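PDB 3PF0: imelysin-like protein from Psychrobacter arcticus, which is of unknown function but belongs to the imelysin-like (peptidase M75) family and has been suggested to be a metalloendopeptidase. Local coordinates for residues 324-327 and 328-331. Residues are numbered along the deposited sequence; the frame is centred on the assembly and turned at random. Where two conformers were deposited one is given.
Sequences TADK and ATQQ
Gln330 N donates to Asp326 O over 3.1 Å and Gln331 N to Lys327 O over 3.0 Å, two successive i to i+4 bonds that open the first turn of helix 327-351. The contact is thus a helix N-terminus at the protein surface: Asp326 occupies the N-cap position, and the loop from helix 298-316 runs into it. The Asp326 side chain makes no capping bond; its CB lies 3.4 Å from Thr329 OG1, a van der Waals approach.

On another side of the turn, Gln330 folds back toward the loop. With CG anti to the carbonyl carbon (chi1 -69°) and the chain extended beyond it, the side chain runs past the backbone of Asp326 and alongside the methyl of Ala325; Gln330 CG comes within 3.3 Å of Asp326 O and 4.0 Å of Ala325 CB. Its amide is held from both ends: NE2 bonds to Leu322 O in the preceding loop, while OE1 accepts from the lysine of the first turn. These two bonds fix which way the buried amide faces. With an alanine here, Leu322 O is likely to lose this donor, Lys327 NZ one acceptor, and the methyl of Ala325 the cover of CG.

Lys327 reaches the amide by bending at chi2 and chi4, which carries the end of its chain around the oxygen near the amide plane; Lys327 CD lies 3.7 Å from Gln330 OE1. Lys327 NZ also bonds to Leu250 O, at the end of helix 225-250, and meets Gln330 OE1 in the carbonyl plane at 2.8 Å.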
# COMPACT_ATOMS: atom_id res chain seq x y z
N THR A 324 19.44 6.13 -4.68
CA THR A 324 20.68 6.13 -5.48
C THR A 324 20.50 6.91 -6.79
O THR A 324 21.44 6.99 -7.58
CB THR A 324 21.18 4.69 -5.76
OG1 THR A 324 20.36 4.07 -6.74
CG2 THR A 324 21.23 3.81 -4.50
N ALA A 325 19.31 7.49 -7.03
CA ALA A 325 19.04 8.27 -8.24
C ALA A 325 19.60 9.68 -8.11
O ALA A 325 19.94 10.10 -6.99
CB ALA A 325 17.55 8.33 -8.50
N ASP A 326 19.69 10.41 -9.25
CA ASP A 326 20.16 11.81 -9.28
C ASP A 326 19.13 12.68 -8.58
O ASP A 326 17.94 12.38 -8.63
CB ASP A 326 20.39 12.30 -10.73
CG ASP A 326 21.43 11.51 -11.50
OD1 ASP A 326 22.62 11.57 -11.14
OD2 ASP A 326 21.05 10.87 -12.51
N LYS A 327 19.59 13.76 -7.91
CA LYS A 327 18.72 14.69 -7.19
C LYS A 327 17.67 15.32 -8.11
O LYS A 327 16.52 15.45 -7.69
CB LYS A 327 19.53 15.78 -6.48
CG LYS A 327 19.83 15.47 -5.03
CD LYS A 327 18.63 15.73 -4.11
CE LYS A 327 18.83 15.15 -2.73
NZ LYS A 327 18.57 13.69 -2.69
N ALA A 328 18.05 15.66 -9.35
CA ALA A 328 17.15 16.25 -10.35
C ALA A 328 16.05 15.26 -10.77
O ALA A 328 14.89 15.67 -10.91
CB ALA A 328 17.94 16.71 -11.56
N THR A 329 16.40 13.96 -10.91
CA THR A 329 15.46 12.90 -11.29
C THR A 329 14.45 12.64 -10.16
O THR A 329 13.29 12.35 -10.43
CB THR A 329 16.20 11.60 -11.66
OG1 THR A 329 17.39 11.92 -12.39
CG2 THR A 329 15.35 10.66 -12.48
N GLN A 330 14.91 12.75 -8.90
CA GLN A 330 14.07 12.58 -7.71
C GLN A 330 13.08 13.74 -7.62
O GLN A 330 11.92 13.53 -7.24
CB GLN A 330 14.94 12.50 -6.44
CG GLN A 330 15.79 11.24 -6.33
CD GLN A 330 16.77 11.32 -5.17
OE1 GLN A 330 17.15 12.40 -4.71
NE2 GLN A 330 17.21 10.17 -4.68
N GLN A 331 13.54 14.96 -8.00
CA GLN A 331 12.73 16.18 -8.04
C GLN A 331 11.66 16.06 -9.12
O GLN A 331 10.51 16.44 -8.88
CB GLN A 331 13.62 17.42 -8.27
CG GLN A 331 12.91 18.77 -8.01
CD GLN A 331 12.29 18.88 -6.63
OE1 GLN A 331 12.96 18.75 -5.61
NE2 GLN A 331 10.98 19.10 -6.58